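Local coordinates for GGDEF and EAL domain-containing protein (Vibrio cholerae O1 str. 2010EL-1786, PDB 6PWK) that probably acts as a c-di-GMP receptor whose signalling controls large adhesins and biofilm formation, at residues V112-I117 against E167-F172; N197-F202 against F223-V228; F349-V354 against L383-I388. All blocks are in the same frame, centred on the assembly; numbering follows the deposited sequence.

Contact 1: V112-I117 against E167-F172; sequences VAESII and ELNYGF
Ala113 sets its methyl over one face of the Tyr170 ring, and this is the compact half of a small interface between a helix and the chain that leads into an edge strand. Ala113 CB sits 4.3 Å from the centroid of the Tyr170 ring and 10° off the ring normal, a CH-pi contact made almost exactly over the centre. The ring is brought under the helix because its CG lies between the backbone N and the carbonyl carbon (chi1 53°). One turn further along, Ile117 presses on the same residue from a different direction: its CD1 meets Tyr170 CD1 at 4.0 Å near the plane of the ring, so the tyrosine is touched on a face and at an edge. The same methyl leans on Asn169, with Ile117 CD1 3.7 Å from Asn169 CB. Helix 106-118 packs on the five-stranded sheet of the GGDEF domain, where strand 171-174 is one of the two outermost strands and runs parallel to strand 136-142. Ala113 and Ile117 also reach Leu137 of that inner strand, and Tyr170 reaches Val139, which ties the small cluster to the sheet. The outer half is of another character. Glu114 starts alongside the interface and bends at chi2, which carries its carboxylate back toward Asn169 and Tyr170. There Glu114 OE1 stands 3.3 Å from Tyr170 CE1, at the ring edge, while the Glu114 OE1 to Tyr170 OH distance is 3.8 Å. Its other oxygen, Glu114 OE2, lies 3.5 Å from Asn169 CG, with the carboxylate and amide planes turned 82° apart. Neither approach is a hydrogen bond. Asn169 is exposed and Glu114 partly so, and between the two segments this side is held by contact alone.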
loop_
_atom_site.group_PDB
_atom_site.type_symbol
_atom_site.label_atom_id
_atom_site.label_comp_id
_atom_site.label_asym_id
_atom_site.label_seq_id
_atom_site.Cartn_x
_atom_site.Cartn_y
_atom_site.Cartn_z
ATOM N N VAL A 112 -12.300 -29.741 16.261
ATOM C CA VAL A 112 -12.097 -29.373 14.863
ATOM C C VAL A 112 -11.095 -28.231 14.756
ATOM O O VAL A 112 -10.186 -28.260 13.917
ATOM C CB VAL A 112 -13.443 -29.013 14.206
ATOM C CG1 VAL A 112 -13.224 -28.498 12.796
ATOM C CG2 VAL A 112 -14.367 -30.222 14.202
ATOM N N ALA A 113 -11.231 -27.216 15.613
ATOM C CA ALA A 113 -10.278 -26.112 15.612
ATOM C C ALA A 113 -8.894 -26.575 16.049
ATOM O O ALA A 113 -7.880 -26.100 15.524
ATOM C CB ALA A 113 -10.777 -24.984 16.517
ATOM N N GLU A 114 -8.830 -27.498 17.011
ATOM C CA GLU A 114 -7.542 -28.054 17.410
ATOM C C GLU A 114 -6.909 -28.835 16.266
ATOM O O GLU A 114 -5.691 -28.776 16.062
ATOM C CB GLU A 114 -7.710 -28.948 18.638
ATOM C CG GLU A 114 -6.598 -28.815 19.660
ATOM C CD GLU A 114 -6.693 -27.527 20.454
ATOM O OE1 GLU A 114 -7.768 -27.265 21.034
ATOM O OE2 GLU A 114 -5.700 -26.771 20.491
ATOM N N SER A 115 -7.726 -29.569 15.505
ATOM C CA SER A 115 -7.202 -30.326 14.375
ATOM C C SER A 115 -6.763 -29.412 13.239
ATOM O O SER A 115 -5.832 -29.752 12.502
ATOM C CB SER A 115 -8.249 -31.322 13.877
ATOM O OG SER A 115 -9.412 -30.648 13.430
ATOM N N ILE A 116 -7.418 -28.259 13.081
ATOM C CA ILE A 116 -7.011 -27.310 12.045
ATOM C C ILE A 116 -5.586 -26.835 12.294
ATOM O O ILE A 116 -4.736 -26.870 11.398
ATOM C CB ILE A 116 -7.991 -26.124 11.980
ATOM C CG1 ILE A 116 -9.340 -26.564 11.414
ATOM C CG2 ILE A 116 -7.411 -25.000 11.135
ATOM C CD1 ILE A 116 -10.393 -25.489 11.465
ATOM N N ILE A 117 -5.301 -26.404 13.524
ATOM C CA ILE A 117 -4.001 -25.810 13.829
ATOM C C ILE A 117 -2.888 -26.839 13.675
ATOM O O ILE A 117 -1.858 -26.570 13.047
ATOM C CB ILE A 117 -4.018 -25.201 15.241
ATOM C CG1 ILE A 117 -5.076 -24.103 15.321
ATOM C CG2 ILE A 117 -2.644 -24.658 15.604
ATOM C CD1 ILE A 117 -5.598 -23.872 16.711
ATOM N N GLU A 167 -0.762 -16.908 23.052
ATOM C CA GLU A 167 -0.674 -18.120 23.861
ATOM C C GLU A 167 -1.902 -19.001 23.691
ATOM O O GLU A 167 -1.853 -20.188 24.035
ATOM C CB GLU A 167 -0.481 -17.773 25.339
ATOM C CG GLU A 167 -1.697 -17.168 26.020
ATOM C CD GLU A 167 -1.803 -15.670 25.812
ATOM O OE1 GLU A 167 -1.136 -15.142 24.898
ATOM O OE2 GLU A 167 -2.552 -15.017 26.568
ATOM N N LEU A 168 -2.996 -18.450 23.176
ATOM C CA LEU A 168 -4.168 -19.245 22.844
ATOM C C LEU A 168 -3.982 -19.894 21.481
ATOM O O LEU A 168 -3.510 -19.257 20.535
ATOM C CB LEU A 168 -5.425 -18.375 22.831
ATOM C CG LEU A 168 -5.774 -17.575 24.088
ATOM C CD1 LEU A 168 -7.020 -16.738 23.846
ATOM C CD2 LEU A 168 -5.970 -18.500 25.276
ATOM N N ASN A 169 -4.348 -21.174 21.385
ATOM C CA ASN A 169 -4.362 -21.823 20.080
ATOM C C ASN A 169 -5.367 -21.156 19.150
ATOM O O ASN A 169 -5.121 -21.045 17.944
ATOM C CB ASN A 169 -4.677 -23.310 20.229
ATOM C CG ASN A 169 -3.579 -24.071 20.941
ATOM O OD1 ASN A 169 -2.627 -24.537 20.316
ATOM N ND2 ASN A 169 -3.706 -24.204 22.257
ATOM N N TYR A 170 -6.484 -20.684 19.697
ATOM C CA TYR A 170 -7.526 -20.053 18.902
ATOM C C TYR A 170 -8.342 -19.129 19.803
ATOM O O TYR A 170 -8.350 -19.291 21.032
ATOM C CB TYR A 170 -8.432 -21.094 18.239
ATOM C CG TYR A 170 -9.002 -22.099 19.212
ATOM C CD1 TYR A 170 -8.299 -23.250 19.542
ATOM C CD2 TYR A 170 -10.237 -21.892 19.814
ATOM C CE1 TYR A 170 -8.808 -24.165 20.437
ATOM C CE2 TYR A 170 -10.756 -22.804 20.711
ATOM C CZ TYR A 170 -10.035 -23.938 21.018
ATOM O OH TYR A 170 -10.537 -24.854 21.911
ATOM N N GLY A 171 -9.015 -18.180 19.189
ATOM C CA GLY A 171 -9.917 -17.286 19.886
ATOM C C GLY A 171 -11.349 -17.772 19.769
ATOM O O GLY A 171 -11.873 -17.928 18.665
ATOM N N PHE A 172 -11.974 -18.012 20.918
ATOM C CA PHE A 172 -13.327 -18.554 20.990
ATOM C C PHE A 172 -14.270 -17.508 21.566
ATOM O O PHE A 172 -14.028 -16.981 22.656
ATOM C CB PHE A 172 -13.362 -19.823 21.844
ATOM C CG PHE A 172 -14.673 -20.569 21.782
ATOM C CD1 PHE A 172 -15.761 -20.163 22.542
ATOM C CD2 PHE A 172 -14.809 -21.687 20.977
ATOM C CE1 PHE A 172 -16.958 -20.849 22.484
ATOM C CE2 PHE A 172 -16.003 -22.377 20.917
ATOM C CZ PHE A 172 -17.079 -21.958 21.672
#

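Contact 2: N197-F202 against F223-V228; sequences NDWFTF and FEKDGV
The long beta hairpin of strands 200-209 and 214-225 belongs to the EAL domain, and this contact lies at the end of it remote from the hairpin loop. Helix 184-197 stops in a Schellman motif at Asp198, and the chain then turns through Trp199 into the first strand. Phe200 and Phe223 form an antiparallel, non-hydrogen-bonded pair, their side chains on the same face of the sheet. Beside them Glu224 N donates to Trp199 O at 3.2 Å, the angle at hydrogen being 152°. Within the pair, one phenylalanine offers its stem to the ring of the other: Phe223 CB lies 4.1 Å from the centroid of the Phe200 ring, nearly over its centre. The Phe223 ring swings away, with CG lodged between the backbone N and the carbonyl carbon (chi1 68°), and Phe223 CD2 still comes within 4.2 Å of Phe200 CZ. The two rings are oblique, with planes 44° apart and centroids 5.5 Å apart. Phe223 stacks on Tyr230, and both phenylalanines touch Ala194 of helix 184-197. Farther along, the indole of Trp199 and the aliphatic chain of Lys225 meet at a slant. Lys225 is extended from CB to NZ and runs past the six-membered ring, Lys225 CG coming 3.5 Å from Trp199 CZ3 and Lys225 CE 4.0 Å from Trp199 CH2. Its ammonium goes on to a salt bridge with Glu193. A type I' turn from Lys225 to Val228 then leads into the next strand. Cohesion therefore rests mainly on carbon surfaces, with one backbone bond between the two segments, continued by Thr201 and Ala222 next along the hairpin; the lysine lends its methylenes to the tryptophan while its charge is probably balanced by Glu193 of helix 184-197.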
loop_
_atom_site.group_PDB
_atom_site.type_symbol
_atom_site.label_atom_id
_atom_site.label_comp_id
_atom_site.label_asym_id
_atom_site.label_seq_id
_atom_site.Cartn_x
_atom_site.Cartn_y
_atom_site.Cartn_z
ATOM N N ASN A 197 -14.997 12.896 23.106
ATOM C CA ASN A 197 -15.605 13.186 24.396
ATOM C C ASN A 197 -14.653 12.984 25.567
ATOM O O ASN A 197 -15.073 13.136 26.721
ATOM C CB ASN A 197 -16.854 12.319 24.595
ATOM C CG ASN A 197 -17.885 12.525 23.502
ATOM O OD1 ASN A 197 -18.820 13.312 23.654
ATOM N ND2 ASN A 197 -17.722 11.813 22.392
ATOM N N ASP A 198 -13.390 12.648 25.304
ATOM C CA ASP A 198 -12.384 12.451 26.349
ATOM C C ASP A 198 -12.843 11.409 27.371
ATOM O O ASP A 198 -12.787 11.622 28.583
ATOM C CB ASP A 198 -12.035 13.778 27.026
ATOM C CG ASP A 198 -11.277 14.720 26.109
ATOM O OD1 ASP A 198 -10.106 14.426 25.788
ATOM O OD2 ASP A 198 -11.859 15.746 25.698
ATOM N N TRP A 199 -13.302 10.270 26.861
ATOM C CA TRP A 199 -13.687 9.137 27.690
ATOM C C TRP A 199 -12.505 8.263 28.078
ATOM O O TRP A 199 -12.712 7.193 28.660
ATOM C CB TRP A 199 -14.731 8.282 26.966
ATOM C CG TRP A 199 -16.065 8.938 26.818
ATOM C CD1 TRP A 199 -16.553 9.981 27.551
ATOM C CD2 TRP A 199 -17.083 8.601 25.870
ATOM N NE1 TRP A 199 -17.817 10.309 27.121
ATOM C CE2 TRP A 199 -18.164 9.477 26.089
ATOM C CE3 TRP A 199 -17.186 7.643 24.858
ATOM C CZ2 TRP A 199 -19.333 9.424 25.333
ATOM C CZ3 TRP A 199 -18.346 7.591 24.108
ATOM C CH2 TRP A 199 -19.404 8.475 24.349
ATOM N N PHE A 200 -11.284 8.690 27.776
ATOM C CA PHE A 200 -10.119 7.838 27.951
ATOM C C PHE A 200 -9.622 7.855 29.389
ATOM O O PHE A 200 -9.654 8.887 30.066
ATOM C CB PHE A 200 -8.996 8.276 27.009
ATOM C CG PHE A 200 -9.080 7.657 25.644
ATOM C CD1 PHE A 200 -9.970 8.142 24.700
ATOM C CD2 PHE A 200 -8.270 6.588 25.306
ATOM C CE1 PHE A 200 -10.049 7.570 23.445
ATOM C CE2 PHE A 200 -8.345 6.013 24.054
ATOM C CZ PHE A 200 -9.234 6.504 23.122
ATOM N N THR A 201 -9.166 6.693 29.851
ATOM C CA THR A 201 -8.472 6.545 31.121
ATOM C C THR A 201 -7.094 5.955 30.855
ATOM O O THR A 201 -6.886 5.254 29.859
ATOM C CB THR A 201 -9.249 5.645 32.091
ATOM O OG1 THR A 201 -9.359 4.328 31.538
ATOM C CG2 THR A 201 -10.644 6.203 32.338
ATOM N N PHE A 202 -6.149 6.242 31.748
ATOM C CA PHE A 202 -4.764 5.846 31.546
ATOM C C PHE A 202 -4.206 5.192 32.801
ATOM O O PHE A 202 -4.501 5.618 33.921
ATOM C CB PHE A 202 -3.896 7.046 31.155
ATOM C CG PHE A 202 -4.316 7.697 29.870
ATOM C CD1 PHE A 202 -3.858 7.216 28.656
ATOM C CD2 PHE A 202 -5.174 8.783 29.878
ATOM C CE1 PHE A 202 -4.244 7.809 27.473
ATOM C CE2 PHE A 202 -5.565 9.381 28.697
ATOM C CZ PHE A 202 -5.099 8.893 27.493
ATOM N N PHE A 223 -10.847 3.292 27.501
ATOM C CA PHE A 223 -11.924 4.268 27.573
ATOM C C PHE A 223 -13.200 3.568 28.013
ATOM O O PHE A 223 -13.325 2.344 27.924
ATOM C CB PHE A 223 -12.134 4.995 26.236
ATOM C CG PHE A 223 -12.677 4.121 25.141
ATOM C CD1 PHE A 223 -14.045 4.000 24.945
ATOM C CD2 PHE A 223 -11.822 3.437 24.295
ATOM C CE1 PHE A 223 -14.547 3.204 23.934
ATOM C CE2 PHE A 223 -12.319 2.639 23.281
ATOM C CZ PHE A 223 -13.683 2.522 23.102
ATOM N N GLU A 224 -14.153 4.367 28.487
ATOM C CA GLU A 224 -15.400 3.848 29.029
ATOM C C GLU A 224 -16.576 4.614 28.439
ATOM O O GLU A 224 -16.549 5.846 28.365
ATOM C CB GLU A 224 -15.410 3.937 30.560
ATOM C CG GLU A 224 -14.348 3.066 31.216
ATOM C CD GLU A 224 -14.399 3.097 32.729
ATOM O OE1 GLU A 224 -13.401 2.691 33.360
ATOM O OE2 GLU A 224 -15.430 3.523 33.287
ATOM N N LYS A 225 -17.601 3.875 28.015
ATOM C CA LYS A 225 -18.844 4.447 27.516
ATOM C C LYS A 225 -20.008 3.733 28.185
ATOM O O LYS A 225 -20.107 2.504 28.110
ATOM C CB LYS A 225 -18.949 4.326 25.995
ATOM C CG LYS A 225 -20.226 4.925 25.426
ATOM C CD LYS A 225 -20.452 4.501 23.987
ATOM C CE LYS A 225 -21.564 5.309 23.339
ATOM N NZ LYS A 225 -21.822 4.869 21.941
ATOM N N ASP A 226 -20.882 4.503 28.833
ATOM C CA ASP A 226 -22.066 3.972 29.511
ATOM C C ASP A 226 -21.693 2.872 30.504
ATOM O O ASP A 226 -22.288 1.793 30.532
ATOM C CB ASP A 226 -23.096 3.469 28.497
ATOM C CG ASP A 226 -23.650 4.581 27.626
ATOM O OD1 ASP A 226 -23.848 5.701 28.141
ATOM O OD2 ASP A 226 -23.888 4.333 26.425
ATOM N N GLY A 227 -20.685 3.157 31.329
ATOM C CA GLY A 227 -20.253 2.235 32.358
ATOM C C GLY A 227 -19.535 0.996 31.872
ATOM O O GLY A 227 -19.203 0.134 32.697
ATOM N N VAL A 228 -19.280 0.870 30.572
ATOM C CA VAL A 228 -18.579 -0.277 30.006
ATOM C C VAL A 228 -17.165 0.152 29.644
ATOM O O VAL A 228 -16.974 1.176 28.979
ATOM C CB VAL A 228 -19.313 -0.835 28.774
ATOM C CG1 VAL A 228 -18.557 -2.023 28.204
ATOM C CG2 VAL A 228 -20.738 -1.222 29.131
#

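Contact 3: F349-V354 against L383-I388; sequences FRPKYV and LGITTI
Ile385 is the wedge of this contact, its branches fitted against the turn that precedes strand 353-356. Ile385 CD1 abuts the proline ring, 3.7 Å from Pro351 CD, while CG1 lies beside the carbonyl oxygen of the same proline. The other branch, Ile385 CG2, is seated in the hollow among Pro351 O, Tyr353 CA and Val354 CG1, the last at 4.0 Å. This spread follows from CG1 standing anti to the carbonyl carbon and CG2 anti to the backbone N (chi1 -64°). Beyond the wedge the chains become parallel strands. Val354 is held through both its N and its O, its N donating a hydrogen bond to Thr386 O at 2.8 Å and its O accepting from Ile388 N; a weak bond joins Thr386 N to Lys352 O. On one face the methyls Thr387 CG2 and Val354 CG2 lie side by side at 3.7 Å, and on the other Tyr353 CB lies beside Thr386 CB. The Tyr353 flank also receives Ile388, whose CD1 comes 3.7 Å from Tyr353 CD1 at a slant to the ring. At the outer end, Leu383 CD2 rests over the centre of the Arg350 guanidinium, 3.5 Å from Arg350 CZ, and Asn347 accepts a bond from NH1. A water donates to Gly384 O, where a Schellman motif ends helix 367-382, and more weakly to Lys352 O. Two strands and that helix form a beta-alpha-beta unit of the EAL barrel. Val354, Ile385 and Thr387 pack against Ala380 of the helix, and Pro351 reaches Phe331 and Val333 of strand 330-336. On the other face, Thr386 and Ile388 touch Phe215, and Tyr353 OH bonds to Glu304, a ligand of magnesium.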
loop_
_atom_site.group_PDB
_atom_site.type_symbol
_atom_site.label_atom_id
_atom_site.label_comp_id
_atom_site.label_asym_id
_atom_site.label_seq_id
_atom_site.Cartn_x
_atom_site.Cartn_y
_atom_site.Cartn_z
ATOM N N PHE A 349 19.549 -0.928 14.529
ATOM C CA PHE A 349 18.719 0.107 15.132
ATOM C C PHE A 349 19.231 0.585 16.487
ATOM O O PHE A 349 19.042 1.759 16.825
ATOM C CB PHE A 349 17.280 -0.393 15.280
ATOM C CG PHE A 349 16.512 -0.416 13.988
ATOM C CD1 PHE A 349 16.616 -1.491 13.120
ATOM C CD2 PHE A 349 15.681 0.637 13.642
ATOM C CE1 PHE A 349 15.909 -1.514 11.931
ATOM C CE2 PHE A 349 14.969 0.620 12.455
ATOM C CZ PHE A 349 15.085 -0.457 11.599
ATOM N N ARG A 350 19.868 -0.289 17.267
ATOM C CA ARG A 350 20.370 0.046 18.596
ATOM C C ARG A 350 19.280 0.663 19.470
ATOM O O ARG A 350 19.360 1.839 19.826
ATOM C CB ARG A 350 21.555 1.008 18.505
ATOM C CG ARG A 350 22.800 0.449 17.836
ATOM C CD ARG A 350 23.612 -0.394 18.795
ATOM N NE ARG A 350 25.020 -0.430 18.415
ATOM C CZ ARG A 350 25.526 -1.250 17.501
ATOM N NH1 ARG A 350 24.738 -2.109 16.869
ATOM N NH2 ARG A 350 26.821 -1.216 17.219
ATOM N N PRO A 351 18.251 -0.096 19.846
ATOM C CA PRO A 351 17.198 0.466 20.699
ATOM C C PRO A 351 17.724 0.761 22.093
ATOM O O PRO A 351 18.706 0.179 22.559
ATOM C CB PRO A 351 16.133 -0.630 20.722
ATOM C CG PRO A 351 16.887 -1.888 20.479
ATOM C CD PRO A 351 18.008 -1.523 19.543
ATOM N N LYS A 352 17.045 1.694 22.765
ATOM C CA LYS A 352 17.421 2.030 24.135
ATOM C C LYS A 352 17.170 0.858 25.075
ATOM O O LYS A 352 17.942 0.630 26.013
ATOM C CB LYS A 352 16.656 3.268 24.606
ATOM C CG LYS A 352 17.053 3.759 25.990
ATOM C CD LYS A 352 16.283 5.014 26.373
ATOM C CE LYS A 352 16.848 5.646 27.634
ATOM N NZ LYS A 352 16.190 6.945 27.949
ATOM N N TYR A 353 16.102 0.104 24.835
ATOM C CA TYR A 353 15.772 -1.045 25.664
ATOM C C TYR A 353 15.092 -2.101 24.808
ATOM O O TYR A 353 14.701 -1.852 23.665
ATOM C CB TYR A 353 14.875 -0.652 26.841
ATOM C CG TYR A 353 13.515 -0.134 26.431
ATOM C CD1 TYR A 353 12.436 -0.996 26.280
ATOM C CD2 TYR A 353 13.308 1.220 26.201
ATOM C CE1 TYR A 353 11.190 -0.527 25.905
ATOM C CE2 TYR A 353 12.065 1.699 25.828
ATOM C CZ TYR A 353 11.011 0.822 25.682
ATOM O OH TYR A 353 9.773 1.294 25.312
ATOM N N VAL A 354 14.953 -3.291 25.382
ATOM C CA VAL A 354 14.172 -4.369 24.790
ATOM C C VAL A 354 13.268 -4.935 25.875
ATOM O O VAL A 354 13.749 -5.369 26.929
ATOM C CB VAL A 354 15.060 -5.470 24.177
ATOM C CG1 VAL A 354 15.683 -4.982 22.879
ATOM C CG2 VAL A 354 16.151 -5.900 25.150
ATOM N N LEU A 383 25.472 -5.273 23.654
ATOM C CA LEU A 383 25.359 -4.001 22.954
ATOM C C LEU A 383 25.012 -2.846 23.885
ATOM O O LEU A 383 24.805 -1.727 23.405
ATOM C CB LEU A 383 24.308 -4.103 21.845
ATOM C CG LEU A 383 24.736 -4.867 20.591
ATOM C CD1 LEU A 383 23.527 -5.421 19.859
ATOM C CD2 LEU A 383 25.543 -3.959 19.679
ATOM N N GLY A 384 24.948 -3.088 25.192
ATOM C CA GLY A 384 24.604 -2.037 26.131
ATOM C C GLY A 384 23.144 -1.651 26.115
ATOM O O GLY A 384 22.813 -0.487 26.368
ATOM N N ILE A 385 22.256 -2.598 25.828
ATOM C CA ILE A 385 20.826 -2.344 25.716
ATOM C C ILE A 385 20.129 -2.939 26.931
ATOM O O ILE A 385 20.338 -4.111 27.266
ATOM C CB ILE A 385 20.259 -2.922 24.410
ATOM C CG1 ILE A 385 20.899 -2.216 23.214
ATOM C CG2 ILE A 385 18.744 -2.798 24.373
ATOM C CD1 ILE A 385 20.522 -2.805 21.888
ATOM N N THR A 386 19.303 -2.128 27.588
ATOM C CA THR A 386 18.589 -2.575 28.775
ATOM C C THR A 386 17.531 -3.606 28.399
ATOM O O THR A 386 16.761 -3.404 27.456
ATOM C CB THR A 386 17.939 -1.382 29.475
ATOM O OG1 THR A 386 18.937 -0.401 29.783
ATOM C CG2 THR A 386 17.255 -1.821 30.757
ATOM N N THR A 387 17.496 -4.716 29.131
ATOM C CA THR A 387 16.481 -5.740 28.939
ATOM C C THR A 387 15.407 -5.608 30.010
ATOM O O THR A 387 15.710 -5.384 31.186
ATOM C CB THR A 387 17.085 -7.145 28.989
ATOM O OG1 THR A 387 17.637 -7.382 30.289
ATOM C CG2 THR A 387 18.173 -7.291 27.940
ATOM N N ILE A 388 14.152 -5.749 29.596
ATOM C CA ILE A 388 13.005 -5.605 30.484
ATOM C C ILE A 388 12.133 -6.843 30.340
ATOM O O ILE A 388 11.668 -7.153 29.237
ATOM C CB ILE A 388 12.193 -4.336 30.174
ATOM C CG1 ILE A 388 13.087 -3.094 30.244
ATOM C CG2 ILE A 388 11.007 -4.217 31.120
ATOM C CD1 ILE A 388 12.366 -1.800 29.931
HETATM O O HOH W 1 21.122 1.377 27.066
#

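Contact 1 belongs to the GGDEF domain, whereas contacts 2 and 3 lie on different parts of one EAL barrel sheet. The three are well separated: the centre of contact 1 is about 32 Å from that of contact 2 and about 34 Å from that of contact 3, and the centres of contacts 2 and 3 are also about 34 Å apart, with nearest atoms about 15 Å from each other. What relates the latter two is the ligand site. The side chain of Phe200 is about 7 Å from a bound c-di-GMP, and that of Tyr353 about 7 Å from the magnesium ion, so both lie behind the first shell. Segment 167-172 reaches the EAL domain through Glu167, whose OE1 is hydrogen-bonded to Tyr358 OH.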